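Long-range contacts in vanadium-dependent haloperoxidase (Zobellia galactanivorans, PDB 4CIT), which uses a bound vanadate cofactor and peroxide to oxidise halides, very probably iodide above all, as a bacterial vanadium-dependent iodoperoxidase: residues K104-L110 / L148-S152; P354-P359 / R418-I423; I51-F57 / I124-M130; H291-I295 / F389-E394. All blocks are in the same frame, centred on the assembly; numbering follows the deposited sequence. Where two conformers were deposited one is given.

Interaction 1 (K104-L110 / L148-S152); sequences KTINYEL and LFSDS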
# COMPACT_ATOMS: atom_id res chain seq x y z
N LYS A 104 -31.76 8.97 -16.65
CA LYS A 104 -30.88 10.11 -16.56
C LYS A 104 -29.67 9.82 -17.40
O LYS A 104 -29.30 8.66 -17.58
CB LYS A 104 -30.47 10.31 -15.14
CG LYS A 104 -31.57 11.03 -14.38
CD LYS A 104 -31.32 10.96 -12.91
CE LYS A 104 -32.57 11.46 -12.18
NZ LYS A 104 -32.67 12.92 -12.35
N THR A 105 -29.06 10.87 -17.91
CA THR A 105 -27.78 10.76 -18.67
C THR A 105 -26.72 10.97 -17.57
O THR A 105 -26.68 12.02 -16.87
CB THR A 105 -27.66 11.82 -19.77
OG1 THR A 105 -28.67 11.54 -20.79
CG2 THR A 105 -26.34 11.74 -20.46
N ILE A 106 -25.90 9.94 -17.39
CA ILE A 106 -24.85 10.02 -16.37
C ILE A 106 -23.51 9.76 -17.02
O ILE A 106 -23.35 8.81 -17.83
CB ILE A 106 -25.16 8.92 -15.36
CG1 ILE A 106 -26.36 9.33 -14.50
CG2 ILE A 106 -23.98 8.65 -14.41
CD1 ILE A 106 -26.98 8.17 -13.79
N ASN A 107 -22.49 10.49 -16.56
CA ASN A 107 -21.13 10.27 -17.09
C ASN A 107 -20.51 9.37 -15.96
O ASN A 107 -20.31 9.84 -14.81
CB ASN A 107 -20.38 11.58 -17.20
CG ASN A 107 -18.90 11.38 -17.56
OD1 ASN A 107 -18.22 10.41 -17.14
ND2 ASN A 107 -18.40 12.29 -18.42
N TYR A 108 -20.35 8.09 -16.27
CA TYR A 108 -19.97 7.13 -15.23
C TYR A 108 -18.55 7.36 -14.72
O TYR A 108 -18.27 7.08 -13.54
CB TYR A 108 -20.18 5.66 -15.71
CG TYR A 108 -21.60 5.44 -16.22
CD1 TYR A 108 -22.67 5.61 -15.40
CD2 TYR A 108 -21.83 5.14 -17.52
CE1 TYR A 108 -23.95 5.41 -15.87
CE2 TYR A 108 -23.08 4.98 -18.00
CZ TYR A 108 -24.14 5.09 -17.15
OH TYR A 108 -25.42 4.97 -17.67
N GLU A 109 -17.65 7.79 -15.56
CA GLU A 109 -16.29 8.13 -15.07
C GLU A 109 -16.32 9.27 -14.08
O GLU A 109 -15.59 9.32 -13.07
CB GLU A 109 -15.37 8.47 -16.24
CG GLU A 109 -15.21 7.27 -17.10
CD GLU A 109 -14.41 7.54 -18.37
OE1 GLU A 109 -13.99 8.70 -18.62
OE2 GLU A 109 -14.24 6.60 -19.16
N LEU A 110 -17.16 10.28 -14.38
CA LEU A 110 -17.36 11.39 -13.46
C LEU A 110 -17.90 10.82 -12.11
O LEU A 110 -17.42 11.15 -11.05
CB LEU A 110 -18.32 12.40 -14.12
CG LEU A 110 -18.68 13.65 -13.32
CD1 LEU A 110 -17.43 14.42 -13.03
CD2 LEU A 110 -19.68 14.51 -14.07
N LEU A 148 -25.72 17.29 -16.32
CA LEU A 148 -24.90 16.12 -16.36
C LEU A 148 -24.10 16.00 -15.03
O LEU A 148 -23.94 14.87 -14.48
CB LEU A 148 -23.95 16.18 -17.52
CG LEU A 148 -23.04 14.97 -17.66
CD1 LEU A 148 -23.84 13.70 -17.86
CD2 LEU A 148 -22.06 15.21 -18.81
N PHE A 149 -23.55 17.10 -14.56
CA PHE A 149 -22.79 17.13 -13.32
C PHE A 149 -23.63 16.73 -12.14
O PHE A 149 -23.27 15.80 -11.41
CB PHE A 149 -22.17 18.50 -13.06
CG PHE A 149 -21.72 18.72 -11.63
CD1 PHE A 149 -20.60 18.03 -11.14
CD2 PHE A 149 -22.43 19.54 -10.75
CE1 PHE A 149 -20.18 18.23 -9.82
CE2 PHE A 149 -22.05 19.64 -9.40
CZ PHE A 149 -20.90 19.04 -8.99
N SER A 150 -24.81 17.33 -12.01
CA SER A 150 -25.69 17.02 -10.92
C SER A 150 -26.09 15.51 -10.84
O SER A 150 -26.05 14.85 -9.74
CB SER A 150 -26.99 17.86 -11.03
OG SER A 150 -27.75 17.56 -9.86
N ASP A 151 -26.49 14.96 -12.00
CA ASP A 151 -27.00 13.57 -12.06
C ASP A 151 -25.85 12.62 -11.81
O ASP A 151 -26.00 11.61 -11.11
CB ASP A 151 -27.63 13.25 -13.42
CG ASP A 151 -29.01 14.01 -13.62
OD1 ASP A 151 -29.62 14.38 -12.62
OD2 ASP A 151 -29.40 14.19 -14.74
N SER A 152 -24.70 12.96 -12.37
CA SER A 152 -23.51 12.11 -12.21
C SER A 152 -22.96 12.09 -10.77
O SER A 152 -22.60 11.01 -10.17
CB SER A 152 -22.42 12.46 -13.24
OG SER A 152 -22.91 12.43 -14.54
O HOH W 1 -27.78 14.42 -16.97
O HOH W 2 -30.62 13.25 -17.75

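Interaction 2 (P354-P359 / R418-I423); sequences PVLQTP and RMYGGI. With VO4 (vanadate ion), chain D; VO4 (vanadate ion), chain F.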
# COMPACT_ATOMS: atom_id res chain seq x y z
N PRO A 354 22.30 1.68 12.96
CA PRO A 354 21.86 1.32 11.66
C PRO A 354 21.88 2.50 10.72
O PRO A 354 21.79 3.64 11.18
CB PRO A 354 20.40 0.83 11.91
CG PRO A 354 19.99 1.55 13.13
CD PRO A 354 21.25 1.68 13.96
N VAL A 355 21.93 2.26 9.42
CA VAL A 355 21.85 3.31 8.44
C VAL A 355 20.52 4.05 8.55
O VAL A 355 20.51 5.30 8.54
CB VAL A 355 22.03 2.76 7.00
CG1 VAL A 355 21.66 3.78 5.96
CG2 VAL A 355 23.50 2.43 6.76
N LEU A 356 19.44 3.32 8.65
CA LEU A 356 18.11 3.93 8.80
C LEU A 356 17.67 3.83 10.25
O LEU A 356 18.01 2.89 10.93
CB LEU A 356 17.11 3.17 7.97
CG LEU A 356 17.43 3.16 6.46
CD1 LEU A 356 16.37 2.31 5.74
CD2 LEU A 356 17.52 4.53 5.83
N GLN A 357 16.79 4.73 10.66
CA GLN A 357 16.11 4.59 11.92
C GLN A 357 15.18 3.36 11.92
O GLN A 357 14.51 3.13 10.93
CB GLN A 357 15.28 5.84 12.17
CG GLN A 357 14.63 5.85 13.54
CD GLN A 357 13.95 7.20 13.89
OE1 GLN A 357 12.69 7.29 14.11
NE2 GLN A 357 14.80 8.26 13.97
N THR A 358 15.11 2.66 13.05
CA THR A 358 14.31 1.45 13.12
C THR A 358 12.86 1.82 13.31
O THR A 358 12.58 2.63 14.15
CB THR A 358 14.78 0.55 14.30
OG1 THR A 358 16.20 0.26 14.12
CG2 THR A 358 13.97 -0.75 14.25
N PRO A 359 11.96 1.29 12.47
CA PRO A 359 10.57 1.54 12.65
C PRO A 359 9.97 0.93 13.88
O PRO A 359 10.40 -0.11 14.34
CB PRO A 359 9.95 0.94 11.40
CG PRO A 359 11.06 0.84 10.41
CD PRO A 359 12.20 0.50 11.27
N ARG A 418 16.29 -3.05 3.05
CA ARG A 418 16.14 -3.20 4.50
C ARG A 418 17.34 -3.85 5.20
O ARG A 418 17.50 -3.62 6.38
CB ARG A 418 14.85 -3.96 4.85
CG ARG A 418 13.66 -3.44 4.06
CD ARG A 418 13.42 -1.96 4.16
NE ARG A 418 12.75 -1.59 5.45
CZ ARG A 418 12.67 -0.39 5.99
NH1 ARG A 418 13.25 0.67 5.44
NH2 ARG A 418 11.96 -0.21 7.15
N MET A 419 18.14 -4.61 4.45
CA MET A 419 19.41 -5.16 4.94
C MET A 419 20.43 -4.05 4.96
O MET A 419 21.10 -3.83 6.02
CB MET A 419 19.88 -6.33 4.07
CG MET A 419 21.29 -6.78 4.45
SD MET A 419 21.51 -7.42 6.11
CE MET A 419 20.21 -8.70 6.04
N TYR A 420 20.50 -3.30 3.85
CA TYR A 420 21.42 -2.12 3.85
C TYR A 420 21.04 -1.16 4.90
O TYR A 420 21.90 -0.45 5.43
CB TYR A 420 21.37 -1.41 2.53
CG TYR A 420 21.65 -2.27 1.30
CD1 TYR A 420 22.51 -3.35 1.35
CD2 TYR A 420 21.14 -1.91 0.03
CE1 TYR A 420 22.82 -4.11 0.21
CE2 TYR A 420 21.43 -2.67 -1.11
CZ TYR A 420 22.26 -3.73 -1.01
OH TYR A 420 22.60 -4.48 -2.12
N GLY A 421 19.73 -1.08 5.20
CA GLY A 421 19.28 -0.16 6.19
C GLY A 421 19.53 -0.50 7.66
O GLY A 421 19.38 0.41 8.53
N GLY A 422 19.89 -1.74 7.96
CA GLY A 422 20.23 -2.20 9.32
C GLY A 422 19.08 -2.47 10.21
O GLY A 422 19.26 -2.57 11.41
N ILE A 423 17.87 -2.62 9.62
CA ILE A 423 16.66 -2.78 10.43
C ILE A 423 15.95 -4.13 10.32
O ILE A 423 15.02 -4.39 11.04
CB ILE A 423 15.66 -1.59 10.25
CG1 ILE A 423 15.00 -1.62 8.89
CG2 ILE A 423 16.37 -0.29 10.61
CD1 ILE A 423 15.81 -1.13 7.75
O2 VO4 D . 10.59 -3.50 6.15
O4 VO4 F . 10.74 -2.30 9.01
O HOH W 3 22.74 -0.42 8.13
O HOH W 4 17.66 -2.22 13.78

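Interaction 3 (I51-F57 / I124-M130); sequences IMIHDIF and IFSEDRM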
# COMPACT_ATOMS: atom_id res chain seq x y z
N ILE A 51 -2.23 14.24 2.08
CA ILE A 51 -2.95 14.41 3.32
C ILE A 51 -2.52 13.37 4.37
O ILE A 51 -2.40 13.68 5.56
CB ILE A 51 -4.46 14.37 3.10
CG1 ILE A 51 -4.84 15.49 2.10
CG2 ILE A 51 -5.21 14.38 4.46
CD1 ILE A 51 -6.34 15.46 1.74
N MET A 52 -2.30 12.14 3.91
CA MET A 52 -1.79 11.07 4.75
C MET A 52 -0.51 11.38 5.48
O MET A 52 -0.39 11.04 6.67
CB MET A 52 -1.61 9.76 3.92
CG MET A 52 -2.90 8.95 3.90
SD MET A 52 -2.51 7.29 3.14
CE MET A 52 -1.49 7.66 1.81
N ILE A 53 0.39 12.00 4.76
CA ILE A 53 1.64 12.49 5.33
C ILE A 53 1.34 13.51 6.41
O ILE A 53 1.73 13.36 7.59
CB ILE A 53 2.52 13.18 4.32
CG1 ILE A 53 2.91 12.22 3.19
CG2 ILE A 53 3.79 13.69 5.02
CD1 ILE A 53 3.63 12.95 2.07
N HIS A 54 0.56 14.51 6.02
CA HIS A 54 0.17 15.52 6.99
C HIS A 54 -0.49 14.97 8.28
O HIS A 54 -0.16 15.45 9.41
CB HIS A 54 -0.71 16.62 6.32
CG HIS A 54 -1.16 17.64 7.28
ND1 HIS A 54 -0.31 18.62 7.77
CD2 HIS A 54 -2.33 17.78 7.95
CE1 HIS A 54 -0.97 19.36 8.64
NE2 HIS A 54 -2.19 18.88 8.77
N ASP A 55 -1.40 13.99 8.17
CA ASP A 55 -2.22 13.50 9.27
C ASP A 55 -1.53 12.35 10.05
O ASP A 55 -2.09 11.83 11.04
CB ASP A 55 -3.58 12.98 8.72
CG ASP A 55 -4.52 14.10 8.27
OD1 ASP A 55 -4.26 15.29 8.54
OD2 ASP A 55 -5.60 13.80 7.66
N ILE A 56 -0.38 11.95 9.53
CA ILE A 56 0.50 10.94 10.15
C ILE A 56 -0.18 9.57 10.28
O ILE A 56 -0.24 8.93 11.31
CB ILE A 56 1.19 11.43 11.43
CG1 ILE A 56 1.50 12.95 11.28
CG2 ILE A 56 2.48 10.66 11.61
CD1 ILE A 56 2.23 13.55 12.46
N PHE A 57 -0.61 9.10 9.13
CA PHE A 57 -1.06 7.72 9.01
C PHE A 57 0.08 6.73 8.96
O PHE A 57 1.04 6.88 8.24
CB PHE A 57 -2.02 7.60 7.85
CG PHE A 57 -3.38 8.15 8.16
CD1 PHE A 57 -4.26 7.43 8.95
CD2 PHE A 57 -3.78 9.41 7.73
CE1 PHE A 57 -5.52 7.93 9.32
CE2 PHE A 57 -5.01 9.90 8.07
CZ PHE A 57 -5.90 9.17 8.84
N ILE A 124 -9.56 10.13 5.70
CA ILE A 124 -8.52 10.97 6.30
C ILE A 124 -9.06 11.93 7.35
O ILE A 124 -10.22 12.05 7.50
CB ILE A 124 -7.57 11.63 5.28
CG1 ILE A 124 -8.21 12.37 4.13
CG2 ILE A 124 -6.68 10.60 4.65
CD1 ILE A 124 -9.06 13.50 4.55
N PHE A 125 -8.17 12.61 8.09
CA PHE A 125 -8.60 13.55 9.14
C PHE A 125 -8.81 14.95 8.63
O PHE A 125 -9.84 15.51 8.92
CB PHE A 125 -7.63 13.56 10.36
CG PHE A 125 -7.88 12.42 11.31
CD1 PHE A 125 -9.03 12.42 12.14
CD2 PHE A 125 -7.00 11.32 11.40
CE1 PHE A 125 -9.27 11.34 13.03
CE2 PHE A 125 -7.27 10.24 12.26
CZ PHE A 125 -8.39 10.27 13.08
N SER A 126 -7.92 15.46 7.81
CA SER A 126 -7.97 16.84 7.27
C SER A 126 -8.87 16.85 6.00
O SER A 126 -8.39 16.99 4.90
CB SER A 126 -6.57 17.34 6.98
OG SER A 126 -5.76 17.32 8.16
N GLU A 127 -10.17 16.69 6.21
CA GLU A 127 -11.19 16.58 5.16
C GLU A 127 -11.24 17.80 4.26
O GLU A 127 -11.40 17.69 3.05
CB GLU A 127 -12.57 16.34 5.81
CG GLU A 127 -12.69 15.02 6.53
CD GLU A 127 -14.12 14.50 6.68
OE1 GLU A 127 -15.03 15.21 6.24
OE2 GLU A 127 -14.34 13.38 7.20
N ASP A 128 -10.96 18.96 4.83
CA ASP A 128 -10.93 20.20 4.09
C ASP A 128 -9.94 20.21 2.93
O ASP A 128 -10.14 20.91 1.91
CB ASP A 128 -10.74 21.40 5.03
CG ASP A 128 -9.38 21.46 5.66
OD1 ASP A 128 -8.76 20.42 5.98
OD2 ASP A 128 -8.96 22.60 5.92
N ARG A 129 -8.88 19.43 3.07
CA ARG A 129 -7.89 19.32 2.03
C ARG A 129 -8.31 18.45 0.88
O ARG A 129 -7.80 18.62 -0.18
CB ARG A 129 -6.53 18.85 2.58
CG ARG A 129 -6.04 19.80 3.69
CD ARG A 129 -4.68 19.35 4.24
NE ARG A 129 -4.15 20.32 5.20
CZ ARG A 129 -2.84 20.60 5.35
NH1 ARG A 129 -1.89 19.96 4.67
NH2 ARG A 129 -2.48 21.55 6.20
N MET A 130 -9.18 17.47 1.11
CA MET A 130 -9.84 16.78 -0.06
C MET A 130 -10.94 17.65 -0.62
O MET A 130 -11.12 17.69 -1.82
CB MET A 130 -10.43 15.44 0.29
CG MET A 130 -9.50 14.27 0.48
SD MET A 130 -8.54 13.75 -0.94
CE MET A 130 -9.79 13.79 -2.23

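Interaction 4 (H291-I295 / F389-E394); sequences HWMGI and FDDDTE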
# COMPACT_ATOMS: atom_id res chain seq x y z
N HIS A 291 4.16 4.18 -2.17
CA HIS A 291 5.17 4.14 -3.18
C HIS A 291 4.73 3.20 -4.32
O HIS A 291 4.89 3.56 -5.52
CB HIS A 291 6.44 3.67 -2.54
CG HIS A 291 7.66 3.76 -3.41
ND1 HIS A 291 8.93 3.87 -2.86
CD2 HIS A 291 7.83 3.80 -4.75
CE1 HIS A 291 9.81 4.02 -3.83
NE2 HIS A 291 9.19 3.87 -4.99
N TRP A 292 4.15 2.05 -3.96
CA TRP A 292 3.69 1.11 -4.99
C TRP A 292 2.47 1.62 -5.75
O TRP A 292 2.32 1.30 -6.90
CB TRP A 292 3.52 -0.30 -4.42
CG TRP A 292 4.86 -0.98 -4.30
CD1 TRP A 292 5.67 -1.02 -3.18
CD2 TRP A 292 5.58 -1.64 -5.33
NE1 TRP A 292 6.85 -1.69 -3.46
CE2 TRP A 292 6.82 -2.04 -4.80
CE3 TRP A 292 5.32 -1.88 -6.68
CZ2 TRP A 292 7.76 -2.75 -5.56
CZ3 TRP A 292 6.22 -2.61 -7.42
CH2 TRP A 292 7.45 -3.01 -6.86
N MET A 293 1.62 2.40 -5.11
CA MET A 293 0.58 3.11 -5.79
C MET A 293 1.15 4.06 -6.82
O MET A 293 0.64 4.18 -7.94
CB MET A 293 -0.41 3.81 -4.85
CG MET A 293 -1.22 2.87 -4.03
SD MET A 293 -2.39 1.82 -4.97
CE MET A 293 -3.38 3.08 -5.63
N GLY A 294 2.26 4.71 -6.50
CA GLY A 294 2.94 5.53 -7.37
C GLY A 294 3.54 4.79 -8.58
O GLY A 294 3.46 5.29 -9.75
N ILE A 295 4.10 3.59 -8.34
CA ILE A 295 4.60 2.75 -9.43
C ILE A 295 3.45 2.25 -10.30
O ILE A 295 3.63 2.26 -11.55
CB ILE A 295 5.42 1.56 -8.87
CG1 ILE A 295 6.64 2.15 -8.15
CG2 ILE A 295 5.78 0.52 -9.92
CD1 ILE A 295 7.47 1.18 -7.41
N PHE A 389 10.83 0.80 -16.21
CA PHE A 389 10.30 2.08 -15.80
C PHE A 389 11.27 2.89 -14.99
O PHE A 389 12.24 2.36 -14.38
CB PHE A 389 8.93 1.92 -15.02
CG PHE A 389 9.03 1.24 -13.69
CD1 PHE A 389 9.03 -0.13 -13.64
CD2 PHE A 389 9.12 1.98 -12.49
CE1 PHE A 389 9.18 -0.80 -12.40
CE2 PHE A 389 9.21 1.34 -11.28
CZ PHE A 389 9.22 -0.05 -11.23
N ASP A 390 11.07 4.22 -15.08
CA ASP A 390 11.75 5.20 -14.22
C ASP A 390 10.87 5.55 -13.08
O ASP A 390 9.73 6.07 -13.28
CB ASP A 390 12.07 6.43 -15.04
CG ASP A 390 13.11 6.15 -16.14
OD1 ASP A 390 13.95 5.24 -16.01
OD2 ASP A 390 13.03 6.81 -17.21
N ASP A 391 11.36 5.32 -11.86
CA ASP A 391 10.56 5.55 -10.66
C ASP A 391 10.86 6.93 -10.12
O ASP A 391 11.92 7.10 -9.46
CB ASP A 391 10.85 4.47 -9.60
CG ASP A 391 10.11 4.68 -8.28
OD1 ASP A 391 9.34 5.70 -8.16
OD2 ASP A 391 10.25 3.81 -7.40
N ASP A 392 10.05 7.91 -10.43
CA ASP A 392 10.17 9.30 -9.91
C ASP A 392 9.24 9.59 -8.73
O ASP A 392 9.01 10.76 -8.37
CB ASP A 392 9.93 10.33 -11.01
CG ASP A 392 8.48 10.40 -11.48
OD1 ASP A 392 7.73 9.45 -11.19
OD2 ASP A 392 8.17 11.36 -12.29
N THR A 393 8.80 8.54 -8.03
CA THR A 393 7.84 8.71 -6.96
C THR A 393 8.37 9.46 -5.77
O THR A 393 7.58 10.11 -5.08
CB THR A 393 7.26 7.37 -6.46
OG1 THR A 393 8.31 6.54 -5.94
CG2 THR A 393 6.57 6.65 -7.56
N GLU A 394 9.67 9.37 -5.52
CA GLU A 394 10.36 9.92 -4.38
C GLU A 394 10.96 11.28 -4.67
O GLU A 394 11.43 11.94 -3.74
CB GLU A 394 11.47 8.96 -3.93
CG GLU A 394 11.03 7.52 -3.52
CD GLU A 394 10.26 7.45 -2.16
OE1 GLU A 394 10.47 8.33 -1.30
OE2 GLU A 394 9.55 6.49 -1.87

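Interaction 1 (K104-L110 / L148-S152)
The backbone N-H of N107 points straight at the hydroxyl of S152: N107 N to S152 OG is 2.8 Å, with an N-H...O angle of 178°. That hydroxyl is engaged twice, because S152 OG also donates to the carbonyl of its own helix one turn back, at 2.6 Å from L148 O. The chi1 of -54° sets OG beside its own backbone N, where it can reach that carbonyl; S152 OG and S152 N approach L148 O from opposite faces of the carbonyl plane. N107 itself is the N-cap of helix 108-123, its OD1 accepting from L110 N at 3.0 Å, so one residue both starts a helix and ties it to another.

A second polar cluster surrounds D151. K104 lays its CG and CD across the carboxylate at about a right angle and bends at chi4 to bring NZ to 3.4 Å from D151 OD1, a salt bridge whose hydrogen bond is weak. A water 2.6 Å from T105 O and 2.8 Å from D151 OD2 donates to both atoms.

Outside these bonds, aliphatic side chains pack on backbone and side chains alike. L148 CD1 rests 3.4 Å from T105 O and also touches the N107 backbone, while L110 CD2 meets S152 CB at 3.5 Å, and I106 CG2 flanks the serine hydroxyl. L110 and F149 both continue onto W141 of helix 128-144, I106 and Y108 lie against P100, and Y108 reaches helix 59-80; the contact thus joins the lead-in to helix 108-123 with the first turns of helix 146-167.

Interaction 2 (P354-P359 / R418-I423)
R418, in the last turn of helix 407-420, meets L356 and P359 with the two terminal nitrogens of its guanidinium: NH1 lies 3.5 Å from L356 CD1, and NH2 approaches P359 CG. Bends at chi2 and chi3 (-54° and -79°) fold the chain back toward the vanadate ions. NE donates to O2 of the chain D vanadate at 3.0 Å, and NH2 to O4 of the chain F vanadate at 3.1 Å, the latter oxygen lying in the guanidinium plane at its edge. D267 forms a salt bridge with NH1, so each of the three guanidinium nitrogens has a polar partner.

Y420 contributes its carbonyl, which touches V355 CG2 and accepts from a water that in turn accepts from V355 N. At G421 the backbone takes over: L356 N donates to G421 O at 2.9 Å with an N-H...O angle of 171°, while the leucine CG and CD1 pack on G421 CA. G422 has positive phi and ends the helix in a Schellman motif; its carbonyl lies 3.6 Å from P354 CB and shares a water with T358 OG1, a hydroxyl also bonded to E341. I423 ends the segment packed against P354, L356, T358 and P359. Its CG2 sits 3.6 Å from T358 OG1 and as far from L356 O, a buried carbonyl without a polar partner, and its CD1 lies over one face of the R418 guanidinium.

The guanidinium thus turns its edge to the vanadates while L356 and P359 pack beside it. P359 and R418 are vanadate-pocket residues in a PAP2-family domain, and H424, directly after I423, lines the same pocket.

Interaction 3 (I51-F57 / I124-M130)
Three donors from F125 and S126 converge on the carboxylate of D55 at the end of helix 38-55. S126 OG donates to D55 OD1 at 2.6 Å, meeting the syn lone pair. The other oxygen takes two backbone N-H groups from the same face: S126 N reaches D55 OD2 at 2.9 Å on the syn side, with an N-H...O angle of 160°, whereas F125 N comes to D55 OD2 from above the carboxylate plane with a more bent angle of 133°.

Beside this cluster the guanidinium of R129 lies flat over one face of the H54 imidazole, with centres 3.8 Å apart and planes at 15°. The R129 chain is extended from CG to NE, carrying the group from its helix to the ring, while S126 OG lies at the ring edge, 3.5 Å from H54 CD2.

Apolar side chains pack alongside. I51 CG2 touches I124 CG1 at 3.6 Å, and I51 CD1 runs on to R129 CB and M130 CG. F57 and F125 have nearly parallel planes but are slid so far apart that they hardly overlap, with CZ of F57 3.5 Å from F125 CD2.

Backbone turns position these groups. S126 is the centre of an inverse gamma turn, and I56, with positive phi, closes helix 38-55 in a Schellman motif before F57. M52 and F57 also rest on I65 of helix 59-80, and R47 bonds to R129 O. Chemically, three donors on one carboxylate would favour its charged form and fix its rotation, while the stacked guanidinium would probably disfavour a protonated, cationic H54.

Interaction 4 (H291-I295 / F389-E394)
H291 is set among three side chains of segment 389-394, with a carboxylate oxygen in its ring plane and a hydroxyl over one face. The in-plane partner is D391: H291 NE2 donates to D391 OD2 at 2.6 Å with an N-H...O angle of 175°, and the oxygen, using its syn lone pair, sits only 3° out of the imidazole plane. Over the face lies T393 OG1, 3.0 Å from H291 CD2. E394, bent at chi2, brings OE2 to 2.9 Å from H291 ND1, but the angle is too poor for a hydrogen bond.

D391 is positioned from its own side. Its OD1 accepts from T393 N at 2.9 Å, closing an Asx turn, and from T393 OG1 at 2.6 Å through the syn lone pair, so each carboxylate oxygen has its own task. This turn starts on the last residue of strand 389-391, which pairs antiparallel with strand 402-404; segment 291-295 of helix 288-302 runs at 145° to strand 389-391, with the axes 10.3 Å apart. The His-carboxylate bond joins the end of one strand of this small sheet to the helix.

G294 takes the close approach of T393 CG2, at 3.7 Å from G294 C. One turn beyond H291, I295 CG2 packs on F389 CZ at 3.7 Å, the two side chains crossing at about a right angle, while I295 CD1 touches D391 OD2. F404 and F407 meet the F389 ring, and W266 stacks on H291.

How the interactions relate
From the N terminus, interaction 3 opens first at the end of helix 38-55 and closes at residues 124-130. Within that span interaction 1 opens at 104-110, but it closes only at 148-152, so the two cross; together they tie helices 38-55, 108-123, 128-144 and 146-167, with centres 28 Å apart. Later in the chain, interactions 4 and 2 cross in the same way: 291-295 opens, 354-359 follows, 389-394 closes interaction 4 and 418-423 closes interaction 2. The first pair is in series with the second. Interactions 1 and 2 lie on opposite sides of the chain's centre, with centres 49 Å apart, whereas interactions 3 and 4 approach to about 8 Å between nearest atoms without touching.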